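Local coordinates for protein beta-hexosaminidase Amuc_2018 (Akkermansia muciniphila, PDB 6JEA) that removes terminal N-acetylglucosamine from chitobiose and from the non-reducing ends of terminally unbranched N-glycans, and also hydrolyses beta-linked N-acetylgalactosamine, at residues Pro304-Glu309 with Pro317-Tyr322; Glu349-Asp354 with Arg393-Pro398; Glu35-Arg40 with Thr85-Tyr90. One frame throughout, in Å; residues are numbered along the deposited sequence. Where two conformers were deposited one is given.

Contact 1 (Pro304-Glu309 with Pro317-Tyr322); sequences PQFWYE and PGETVY. With NAG (2-acetamido-2-deoxy-beta-D-glucopyranose), chain B.
The phenol of Y322 donates to the side-chain carbonyl of Q305, OH to OE1 2.5 Å, coming in tilted 35° from the carbonyl plane, with amide and ring turned 75° against each other. Q305 reaches this point with its chain extended alongside T320. On the same face of the sheet W307 sets CE3 3.5 Å from CB of Y322, their rings meeting obliquely. The acetyl methyl C8 of the bound NAG lies over one face of this indole, 3.6 Å from CD1, and the bond from NE1 to E187 helps fix the rotation of the ring. The substrate-binding W324 and W400 lie beside it. V321 points to the other face, where Y308, its CG anti to the backbone N (chi1 -169°), presses CD1 to 3.4 Å from V321 CG2. Parallel pairing sets the register of these side chains: F306 N to T320 O, Y322 N to F306 O (2.9 Å) and Y308 N to Y322 O. The two strands are neighbours in the TIM barrel of the family 20 catalytic domain, with strand 251-255 flanking 303-307, strand 342-345 flanking 320-323, and helix 329-339 packed on Y308 and V321.

Contact 2 (Glu349-Asp354 with Arg393-Pro398); sequences EYCYLD and RGVHAP. With NAG (2-acetamido-2-deoxy-beta-D-glucopyranose), chain B.
The ring of Y352 lies obliquely against the pyrrolidine of P398, CE1 to CG 3.7 Å, where strand 392-399 of the TIM barrel meets the loop that leaves helix 348-351. Both elements belong to the family 20 catalytic domain, and the loop supplies the substrate-binding residues Y352, L353 and D354. The side chain of Y352 sets off away from the strand, but its ring swings back: the CD1 and CE1 side meets CG of P398, while CE2 and OH are turned to the sugar. O1 of NAG lies at the ring edge, in its plane, and shares a hydrogen bond with Y352 OH at 3.0 Å; either oxygen could be the donor. W400 meets the same ring edge-to-face. Two residues on, D354 OD2 accepts from the hydroxymethyl arm, NAG O6, at 2.6 Å. E402 and R101 add further bonds to the same NAG.

L353 turns to A397 instead, its CD1 4.1 Å from the CB, while SG of C351 comes near CG2 of V395. I421 of helix 417-426 packs on C351, V395 and A397, extending this apolar patch. H396 belongs to a different neighbourhood: its ring meets Y322 edge-to-face and its NE2 is hydrogen-bonded to ND1 of H125.

Between the main chains, L353 N donates to P398 O at 3.0 Å, a nearly straight bond (162° at the hydrogen) that ties the sugar-binding loop to the strand. The carbonyl of C351 has no such donor opposite it, since the nitrogen of P398 carries no hydrogen; C351 O rests instead against CD of P398 at 3.2 Å and near CA of A397.

Contact 3 (Glu35-Arg40 with Thr85-Tyr90); sequences ETDAYR and TDKPRY
The carbonyl oxygen of D86 is approached twice from the facing segment: Y39 N donates to it at 2.9 Å, and CA of A38 makes a C-H...O contact at 3.2 Å. The return bond from D86 N to Y39 O completes an antiparallel hydrogen-bonded pair, and the next pair, R40 with T85, is non-hydrogen-bonded.

The side chains of Y39 and D86 run side by side and point the same way, ring and carboxylate planes 65° apart. A chi1 of 69° folds the Y39 ring over its own main chain and up against D86, whose CB makes a CH-pi contact over its face, 3.7 Å from the ring centroid. Y39 OH is hydrogen-bonded to T64 OG1 of helix 55-74 and also lies 2.7 Å from D86 OD2, at most a weak bond. The other carboxylate oxygen, OD1, accepts from S11 N and from W426 NE1, and thereby joins the N-terminal part of the chain to helix 417-426 of the catalytic domain.

The two strands, 39-44 and 79-86, are neighbours in the mixed sheet of family 20 domain 2, with helix 55-74 lying against the face that carries Y39. With a valine in place of Y39, D86 CB would probably lose the ring face it rests on and T64 its phenol partner, leaving a gap between strand and helix.

Ahead of strand 39-44, a type I turn from E35 to A38 is closed by A38 N to E35 O. Here K87 lays its CB 3.6 Å from A38 CB, then bends near its end, bringing CE against E35 CG and NZ to D37. That salt bridge is long and weak, NZ to OD2 3.5 Å, and the same OD2 also touches CD of P88 at 3.3 Å.

Contacts 1 and 2 are buried and belong to one barrel sheet, in which strand 342-345 separates 320-323 from 392-399; both also touch the bound sugar. They meet directly, T320 OG1 lying 2.8 Å from R393 NH1, a probable hydrogen bond. Contact 1 is parallel pairing of two strands with aromatic side chains, whereas contact 2 joins a strand to a loop through one backbone bond and apolar packing. Contact 3 lies in the other domain, partly exposed and away from the annotated sites; its antiparallel pairing is accompanied by the acid and lysine of D37 and K87. Its segment 85-90 nevertheless leads to the barrel, where Y90 CB packs 3.5 Å from G394 CA of contact 2.

Contact 1 (Pro304-Glu309 with Pro317-Tyr322)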
loop_
_atom_site.group_PDB
_atom_site.type_symbol
_atom_site.label_atom_id
_atom_site.label_comp_id
_atom_site.label_asym_id
_atom_site.label_seq_id
_atom_site.Cartn_x
_atom_site.Cartn_y
_atom_site.Cartn_z
ATOM N N PRO A 304 -13.297 1.295 8.769
ATOM C CA PRO A 304 -13.085 1.847 7.430
ATOM C C PRO A 304 -11.872 2.759 7.332
ATOM O O PRO A 304 -11.451 3.405 8.293
ATOM C CB PRO A 304 -14.375 2.645 7.194
ATOM C CG PRO A 304 -14.713 3.155 8.556
ATOM C CD PRO A 304 -14.281 2.083 9.535
ATOM N N GLN A 305 -11.312 2.797 6.128
ATOM C CA GLN A 305 -10.254 3.735 5.782
ATOM C C GLN A 305 -10.647 4.470 4.511
ATOM O O GLN A 305 -11.406 3.947 3.690
ATOM C CB GLN A 305 -8.911 3.033 5.586
ATOM C CG GLN A 305 -8.280 2.554 6.869
ATOM C CD GLN A 305 -6.870 2.062 6.656
ATOM O OE1 GLN A 305 -6.467 1.774 5.529
ATOM N NE2 GLN A 305 -6.107 1.959 7.739
ATOM N N PHE A 306 -10.141 5.694 4.354
ATOM C CA PHE A 306 -10.565 6.506 3.215
ATOM C C PHE A 306 -9.388 7.230 2.578
ATOM O O PHE A 306 -8.406 7.559 3.244
ATOM C CB PHE A 306 -11.612 7.558 3.612
ATOM C CG PHE A 306 -12.844 6.989 4.249
ATOM C CD1 PHE A 306 -12.907 6.799 5.620
ATOM C CD2 PHE A 306 -13.951 6.670 3.484
ATOM C CE1 PHE A 306 -14.046 6.287 6.214
ATOM C CE2 PHE A 306 -15.093 6.156 4.073
ATOM C CZ PHE A 306 -15.139 5.964 5.440
ATOM N N TRP A 307 -9.500 7.479 1.273
ATOM C CA TRP A 307 -8.711 8.532 0.646
ATOM C C TRP A 307 -9.275 9.874 1.097
ATOM O O TRP A 307 -10.466 10.141 0.914
ATOM C CB TRP A 307 -8.751 8.419 -0.877
ATOM C CG TRP A 307 -8.234 7.117 -1.422
ATOM C CD1 TRP A 307 -8.957 6.157 -2.069
ATOM C CD2 TRP A 307 -6.882 6.634 -1.372
ATOM N NE1 TRP A 307 -8.143 5.108 -2.423
ATOM C CE2 TRP A 307 -6.865 5.376 -2.008
ATOM C CE3 TRP A 307 -5.687 7.142 -0.852
ATOM C CZ2 TRP A 307 -5.699 4.617 -2.136
ATOM C CZ3 TRP A 307 -4.530 6.389 -0.981
ATOM C CH2 TRP A 307 -4.545 5.141 -1.618
ATOM N N TYR A 308 -8.434 10.712 1.695
ATOM C CA TYR A 308 -8.934 11.900 2.375
ATOM C C TYR A 308 -9.534 12.895 1.389
ATOM O O TYR A 308 -8.958 13.170 0.332
ATOM C CB TYR A 308 -7.816 12.565 3.174
ATOM C CG TYR A 308 -8.293 13.647 4.118
ATOM C CD1 TYR A 308 -9.357 13.420 4.983
ATOM C CD2 TYR A 308 -7.670 14.888 4.156
ATOM C CE1 TYR A 308 -9.792 14.402 5.855
ATOM C CE2 TYR A 308 -8.099 15.878 5.026
ATOM C CZ TYR A 308 -9.160 15.628 5.872
ATOM O OH TYR A 308 -9.589 16.606 6.738
ATOM N N GLU A 309 -10.706 13.421 1.738
ATOM C CA GLU A 309 -11.302 14.570 1.065
ATOM C C GLU A 309 -11.603 15.612 2.129
ATOM O O GLU A 309 -12.361 15.339 3.066
ATOM C CB GLU A 309 -12.576 14.188 0.302
ATOM C CG GLU A 309 -12.364 13.259 -0.893
ATOM C CD GLU A 309 -11.689 13.937 -2.078
ATOM O OE1 GLU A 309 -11.291 15.115 -1.959
ATOM O OE2 GLU A 309 -11.557 13.287 -3.138
ATOM N N PRO A 317 -14.499 10.698 14.234
ATOM C CA PRO A 317 -13.234 10.742 14.977
ATOM C C PRO A 317 -12.706 9.346 15.272
ATOM O O PRO A 317 -13.455 8.442 15.644
ATOM C CB PRO A 317 -13.606 11.489 16.262
ATOM C CG PRO A 317 -14.754 12.355 15.856
ATOM C CD PRO A 317 -15.529 11.558 14.842
ATOM N N GLY A 318 -11.396 9.177 15.087
ATOM C CA GLY A 318 -10.744 7.901 15.233
ATOM C C GLY A 318 -10.488 7.169 13.930
ATOM O O GLY A 318 -9.571 6.343 13.872
ATOM N N GLU A 319 -11.268 7.451 12.890
ATOM C CA GLU A 319 -11.080 6.799 11.603
ATOM C C GLU A 319 -9.775 7.265 10.954
ATOM O O GLU A 319 -9.145 8.237 11.381
ATOM C CB GLU A 319 -12.274 7.075 10.689
ATOM C CG GLU A 319 -13.584 6.477 11.198
ATOM C CD GLU A 319 -14.766 6.786 10.296
ATOM O OE1 GLU A 319 -14.631 7.655 9.407
ATOM O OE2 GLU A 319 -15.832 6.155 10.474
ATOM N N THR A 320 -9.366 6.554 9.903
ATOM C CA THR A 320 -8.076 6.777 9.265
ATOM C C THR A 320 -8.254 7.184 7.807
ATOM O O THR A 320 -9.000 6.543 7.047
ATOM C CB THR A 320 -7.187 5.534 9.366
ATOM O OG1 THR A 320 -6.899 5.267 10.743
ATOM C CG2 THR A 320 -5.876 5.754 8.630
ATOM N N VAL A 321 -7.556 8.251 7.424
ATOM C CA VAL A 321 -7.581 8.762 6.064
ATOM C C VAL A 321 -6.152 8.838 5.540
ATOM O O VAL A 321 -5.183 8.904 6.301
ATOM C CB VAL A 321 -8.271 10.138 5.981
ATOM C CG1 VAL A 321 -9.711 10.028 6.445
ATOM C CG2 VAL A 321 -7.522 11.150 6.820
ATOM N N TYR A 322 -6.036 8.819 4.216
ATOM C CA TYR A 322 -4.760 8.896 3.521
ATOM C C TYR A 322 -4.628 10.264 2.870
ATOM O O TYR A 322 -5.521 10.688 2.129
ATOM C CB TYR A 322 -4.644 7.812 2.445
ATOM C CG TYR A 322 -4.578 6.384 2.942
ATOM C CD1 TYR A 322 -5.689 5.766 3.502
ATOM C CD2 TYR A 322 -3.413 5.642 2.814
ATOM C CE1 TYR A 322 -5.635 4.455 3.943
ATOM C CE2 TYR A 322 -3.350 4.331 3.250
ATOM C CZ TYR A 322 -4.464 3.742 3.811
ATOM O OH TYR A 322 -4.400 2.440 4.246
HETATM C C1 NAG B . -4.753 8.264 -7.999
HETATM C C2 NAG B . -6.130 7.629 -8.212
HETATM C C3 NAG B . -6.000 6.281 -8.923
HETATM C C4 NAG B . -5.138 6.399 -10.172
HETATM C C5 NAG B . -3.811 7.062 -9.826
HETATM C C6 NAG B . -2.930 7.295 -11.030
HETATM C C7 NAG B . -7.873 8.191 -6.573
HETATM C C8 NAG B . -8.442 7.880 -5.223
HETATM N N2 NAG B . -6.815 7.462 -6.941
HETATM O O1 NAG B . -4.908 9.537 -7.463
HETATM O O3 NAG B . -7.299 5.819 -9.275
HETATM O O4 NAG B . -4.880 5.107 -10.710
HETATM O O5 NAG B . -4.063 8.345 -9.240
HETATM O O6 NAG B . -1.685 7.866 -10.650
HETATM O O7 NAG B . -8.349 9.060 -7.295
HETATM O O HOH W 1 -10.166 3.515 10.699
#

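Contact 2 (Glu349-Asp354 with Arg393-Pro398)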
loop_
_atom_site.group_PDB
_atom_site.type_symbol
_atom_site.label_atom_id
_atom_site.label_comp_id
_atom_site.label_asym_id
_atom_site.label_seq_id
_atom_site.Cartn_x
_atom_site.Cartn_y
_atom_site.Cartn_z
ATOM N N GLU A 349 3.075 13.586 -4.393
ATOM C CA GLU A 349 4.308 14.309 -4.680
ATOM C C GLU A 349 5.540 13.471 -4.351
ATOM O O GLU A 349 6.595 13.647 -4.973
ATOM C CB GLU A 349 4.326 15.626 -3.901
ATOM C CG GLU A 349 5.477 16.555 -4.246
ATOM C CD GLU A 349 5.441 17.854 -3.457
ATOM O OE1 GLU A 349 4.386 18.160 -2.856
ATOM O OE2 GLU A 349 6.469 18.565 -3.436
ATOM N N TYR A 350 5.423 12.547 -3.394
ATOM C CA TYR A 350 6.543 11.725 -2.961
ATOM C C TYR A 350 6.291 10.227 -3.032
ATOM O O TYR A 350 7.262 9.464 -3.109
ATOM C CB TYR A 350 6.932 12.061 -1.511
ATOM C CG TYR A 350 7.269 13.511 -1.256
ATOM C CD1 TYR A 350 6.278 14.426 -0.917
ATOM C CD2 TYR A 350 8.580 13.962 -1.332
ATOM C CE1 TYR A 350 6.582 15.750 -0.674
ATOM C CE2 TYR A 350 8.894 15.287 -1.090
ATOM C CZ TYR A 350 7.891 16.176 -0.762
ATOM O OH TYR A 350 8.197 17.496 -0.521
ATOM N N CYS A 351 5.033 9.779 -3.007
ATOM C CA CYS A 351 4.731 8.383 -2.734
ATOM C C CYS A 351 4.096 7.620 -3.890
ATOM O O CYS A 351 3.978 6.393 -3.793
ATOM C CB CYS A 351 3.809 8.272 -1.509
ATOM S SG CYS A 351 4.458 9.045 -0.005
ATOM N N TYR A 352 3.682 8.284 -4.968
ATOM C CA TYR A 352 3.097 7.576 -6.105
ATOM C C TYR A 352 4.216 6.967 -6.940
ATOM O O TYR A 352 4.930 7.681 -7.650
ATOM C CB TYR A 352 2.234 8.506 -6.953
ATOM C CG TYR A 352 0.816 8.673 -6.451
ATOM C CD1 TYR A 352 0.498 8.466 -5.114
ATOM C CD2 TYR A 352 -0.208 9.026 -7.319
ATOM C CE1 TYR A 352 -0.794 8.623 -4.655
ATOM C CE2 TYR A 352 -1.503 9.183 -6.868
ATOM C CZ TYR A 352 -1.790 8.981 -5.537
ATOM O OH TYR A 352 -3.081 9.135 -5.088
ATOM N N LEU A 353 4.361 5.648 -6.870
ATOM C CA LEU A 353 5.444 4.955 -7.552
ATOM C C LEU A 353 5.073 4.505 -8.958
ATOM O O LEU A 353 5.877 3.825 -9.604
ATOM C CB LEU A 353 5.907 3.755 -6.722
ATOM C CG LEU A 353 6.430 4.116 -5.329
ATOM C CD1 LEU A 353 7.156 2.939 -4.692
ATOM C CD2 LEU A 353 7.330 5.344 -5.387
ATOM N N ASP A 354 3.885 4.862 -9.450
ATOM C CA ASP A 354 3.586 4.654 -10.861
ATOM C C ASP A 354 4.225 5.717 -11.745
ATOM O O ASP A 354 4.390 5.486 -12.947
ATOM C CB ASP A 354 2.073 4.624 -11.098
ATOM C CG ASP A 354 1.358 5.844 -10.535
ATOM O OD1 ASP A 354 1.748 6.327 -9.449
ATOM O OD2 ASP A 354 0.393 6.315 -11.182
ATOM N N ARG A 393 0.040 8.014 11.452
ATOM C CA ARG A 393 0.350 6.609 11.689
ATOM C C ARG A 393 1.519 6.106 10.853
ATOM O O ARG A 393 2.104 5.073 11.196
ATOM C CB ARG A 393 -0.877 5.741 11.413
ATOM C CG ARG A 393 -2.080 6.077 12.272
ATOM C CD ARG A 393 -3.276 5.221 11.895
ATOM N NE ARG A 393 -3.031 3.801 12.126
ATOM C CZ ARG A 393 -3.917 2.842 11.874
ATOM N NH1 ARG A 393 -5.109 3.151 11.380
ATOM N NH2 ARG A 393 -3.611 1.575 12.115
ATOM N N GLY A 394 1.860 6.781 9.769
ATOM C CA GLY A 394 3.011 6.343 9.007
ATOM C C GLY A 394 2.892 6.734 7.542
ATOM O O GLY A 394 2.232 7.713 7.199
ATOM N N VAL A 395 3.549 5.930 6.707
ATOM C CA VAL A 395 3.729 6.234 5.294
ATOM C C VAL A 395 3.230 5.068 4.451
ATOM O O VAL A 395 3.203 3.912 4.893
ATOM C CB VAL A 395 5.208 6.565 4.972
ATOM C CG1 VAL A 395 6.044 5.297 4.876
ATOM C CG2 VAL A 395 5.313 7.391 3.700
ATOM N N HIS A 396 2.845 5.384 3.215
ATOM C CA HIS A 396 2.143 4.450 2.339
ATOM C C HIS A 396 2.444 4.836 0.898
ATOM O O HIS A 396 2.179 5.971 0.496
ATOM C CB HIS A 396 0.636 4.501 2.608
ATOM C CG HIS A 396 -0.093 3.240 2.268
ATOM N ND1 HIS A 396 0.085 2.064 2.965
ATOM C CD2 HIS A 396 -1.021 2.977 1.317
ATOM C CE1 HIS A 396 -0.694 1.128 2.453
ATOM N NE2 HIS A 396 -1.375 1.656 1.452
ATOM N N ALA A 397 2.992 3.903 0.125
ATOM C CA ALA A 397 3.349 4.190 -1.261
ATOM C C ALA A 397 2.488 3.368 -2.209
ATOM O O ALA A 397 2.601 2.132 -2.227
ATOM C CB ALA A 397 4.831 3.909 -1.510
ATOM N N PRO A 398 1.608 3.992 -2.993
ATOM C CA PRO A 398 0.806 3.245 -3.970
ATOM C C PRO A 398 1.529 3.056 -5.293
ATOM O O PRO A 398 2.149 3.974 -5.834
ATOM C CB PRO A 398 -0.433 4.135 -4.161
ATOM C CG PRO A 398 -0.319 5.238 -3.128
ATOM C CD PRO A 398 1.131 5.372 -2.838
HETATM C C1 NAG B . -4.753 8.264 -7.999
HETATM C C2 NAG B . -6.130 7.629 -8.212
HETATM C C3 NAG B . -6.000 6.281 -8.923
HETATM C C4 NAG B . -5.138 6.399 -10.172
HETATM C C5 NAG B . -3.811 7.062 -9.826
HETATM C C6 NAG B . -2.930 7.295 -11.030
HETATM C C7 NAG B . -7.873 8.191 -6.573
HETATM C C8 NAG B . -8.442 7.880 -5.223
HETATM N N2 NAG B . -6.815 7.462 -6.941
HETATM O O1 NAG B . -4.908 9.537 -7.463
HETATM O O3 NAG B . -7.299 5.819 -9.275
HETATM O O4 NAG B . -4.880 5.107 -10.710
HETATM O O5 NAG B . -4.063 8.345 -9.240
HETATM O O6 NAG B . -1.685 7.866 -10.650
HETATM O O7 NAG B . -8.349 9.060 -7.295
#

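Contact 3 (Glu35-Arg40 with Thr85-Tyr90)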
loop_
_atom_site.group_PDB
_atom_site.type_symbol
_atom_site.label_atom_id
_atom_site.label_comp_id
_atom_site.label_asym_id
_atom_site.label_seq_id
_atom_site.Cartn_x
_atom_site.Cartn_y
_atom_site.Cartn_z
ATOM N N GLU A 35 10.752 -2.944 23.561
ATOM C CA GLU A 35 9.382 -2.901 23.076
ATOM C C GLU A 35 9.132 -4.066 22.119
ATOM O O GLU A 35 10.059 -4.636 21.540
ATOM C CB GLU A 35 9.098 -1.567 22.387
ATOM C CG GLU A 35 9.095 -0.379 23.334
ATOM C CD GLU A 35 7.922 -0.409 24.297
ATOM O OE1 GLU A 35 6.777 -0.590 23.832
ATOM O OE2 GLU A 35 8.146 -0.262 25.519
ATOM N N THR A 36 7.854 -4.420 21.956
ATOM C CA THR A 36 7.518 -5.595 21.157
ATOM C C THR A 36 7.941 -5.450 19.701
ATOM O O THR A 36 8.089 -6.462 19.009
ATOM C CB THR A 36 6.016 -5.884 21.235
ATOM O OG1 THR A 36 5.278 -4.764 20.729
ATOM C CG2 THR A 36 5.599 -6.158 22.671
ATOM N N ASP A 37 8.154 -4.222 19.228
ATOM C CA ASP A 37 8.567 -3.966 17.855
ATOM C C ASP A 37 10.031 -3.558 17.748
ATOM O O ASP A 37 10.460 -3.097 16.686
ATOM C CB ASP A 37 7.682 -2.883 17.234
ATOM C CG ASP A 37 7.801 -1.555 17.955
ATOM O OD1 ASP A 37 8.164 -1.560 19.152
ATOM O OD2 ASP A 37 7.533 -0.508 17.331
ATOM N N ALA A 38 10.805 -3.710 18.817
ATOM C CA ALA A 38 12.194 -3.282 18.847
ATOM C C ALA A 38 13.120 -4.483 18.974
ATOM O O ALA A 38 12.719 -5.567 19.412
ATOM C CB ALA A 38 12.442 -2.311 20.006
ATOM N N TYR A 39 14.378 -4.281 18.591
ATOM C CA TYR A 39 15.358 -5.349 18.712
ATOM C C TYR A 39 16.735 -4.761 18.988
ATOM O O TYR A 39 16.975 -3.559 18.821
ATOM C CB TYR A 39 15.398 -6.230 17.453
ATOM C CG TYR A 39 15.959 -5.528 16.235
ATOM C CD1 TYR A 39 17.328 -5.524 15.977
ATOM C CD2 TYR A 39 15.124 -4.864 15.348
ATOM C CE1 TYR A 39 17.846 -4.874 14.875
ATOM C CE2 TYR A 39 15.634 -4.217 14.237
ATOM C CZ TYR A 39 16.996 -4.224 14.006
ATOM O OH TYR A 39 17.511 -3.573 12.908
ATOM N N ARG A 40 17.632 -5.642 19.428
ATOM C CA ARG A 40 19.042 -5.327 19.627
ATOM C C ARG A 40 19.867 -6.448 19.013
ATOM O O ARG A 40 19.742 -7.608 19.419
ATOM C CB ARG A 40 19.372 -5.164 21.114
ATOM C CG ARG A 40 20.783 -4.663 21.375
ATOM C CD ARG A 40 21.083 -4.546 22.862
ATOM N NE ARG A 40 21.248 -5.851 23.498
ATOM C CZ ARG A 40 20.392 -6.378 24.367
ATOM N NH1 ARG A 40 19.302 -5.710 24.722
ATOM N NH2 ARG A 40 20.632 -7.574 24.888
ATOM N N THR A 85 20.575 -1.000 18.104
ATOM C CA THR A 85 19.335 -0.925 18.863
ATOM C C THR A 85 18.325 -0.189 18.000
ATOM O O THR A 85 18.557 0.964 17.617
ATOM C CB THR A 85 19.550 -0.219 20.199
ATOM O OG1 THR A 85 20.728 -0.742 20.825
ATOM C CG2 THR A 85 18.355 -0.450 21.113
ATOM N N ASP A 86 17.217 -0.854 17.680
ATOM C CA ASP A 86 16.380 -0.399 16.581
ATOM C C ASP A 86 14.903 -0.553 16.911
ATOM O O ASP A 86 14.493 -1.548 17.519
ATOM C CB ASP A 86 16.723 -1.180 15.309
ATOM C CG ASP A 86 16.352 -0.441 14.044
ATOM O OD1 ASP A 86 15.833 0.693 14.138
ATOM O OD2 ASP A 86 16.588 -1.000 12.952
ATOM N N LYS A 87 14.116 0.444 16.500
ATOM C CA LYS A 87 12.660 0.393 16.548
ATOM C C LYS A 87 12.118 1.432 15.575
ATOM O O LYS A 87 12.787 2.436 15.316
ATOM C CB LYS A 87 12.131 0.640 17.970
ATOM C CG LYS A 87 12.110 2.090 18.412
ATOM C CD LYS A 87 11.515 2.221 19.809
ATOM C CE LYS A 87 10.166 1.510 19.923
ATOM N NZ LYS A 87 9.135 2.061 18.993
ATOM N N PRO A 88 10.929 1.217 15.014
ATOM C CA PRO A 88 10.446 2.090 13.938
ATOM C C PRO A 88 9.916 3.430 14.425
ATOM O O PRO A 88 9.348 3.552 15.513
ATOM C CB PRO A 88 9.317 1.266 13.306
ATOM C CG PRO A 88 8.825 0.410 14.418
ATOM C CD PRO A 88 10.036 0.067 15.236
ATOM N N ARG A 89 10.098 4.446 13.574
ATOM C CA ARG A 89 9.542 5.768 13.861
ATOM C C ARG A 89 8.025 5.768 13.737
ATOM O O ARG A 89 7.330 6.401 14.540
ATOM C CB ARG A 89 10.152 6.814 12.925
ATOM C CG ARG A 89 9.634 8.230 13.161
ATOM C CD ARG A 89 10.048 9.187 12.049
ATOM N NE ARG A 89 9.482 10.520 12.246
ATOM C CZ ARG A 89 9.535 11.503 11.349
ATOM N NH1 ARG A 89 10.129 11.311 10.178
ATOM N NH2 ARG A 89 8.991 12.680 11.622
ATOM N N TYR A 90 7.491 5.070 12.735
ATOM C CA TYR A 90 6.056 4.989 12.537
ATOM C C TYR A 90 5.598 3.536 12.523
ATOM O O TYR A 90 6.313 2.666 12.015
ATOM C CB TYR A 90 5.638 5.657 11.224
ATOM C CG TYR A 90 5.738 7.163 11.228
ATOM C CD1 TYR A 90 4.764 7.942 11.837
ATOM C CD2 TYR A 90 6.797 7.806 10.607
ATOM C CE1 TYR A 90 4.848 9.317 11.836
ATOM C CE2 TYR A 90 6.887 9.181 10.598
ATOM C CZ TYR A 90 5.913 9.932 11.214
ATOM O OH TYR A 90 6.007 11.304 11.204
#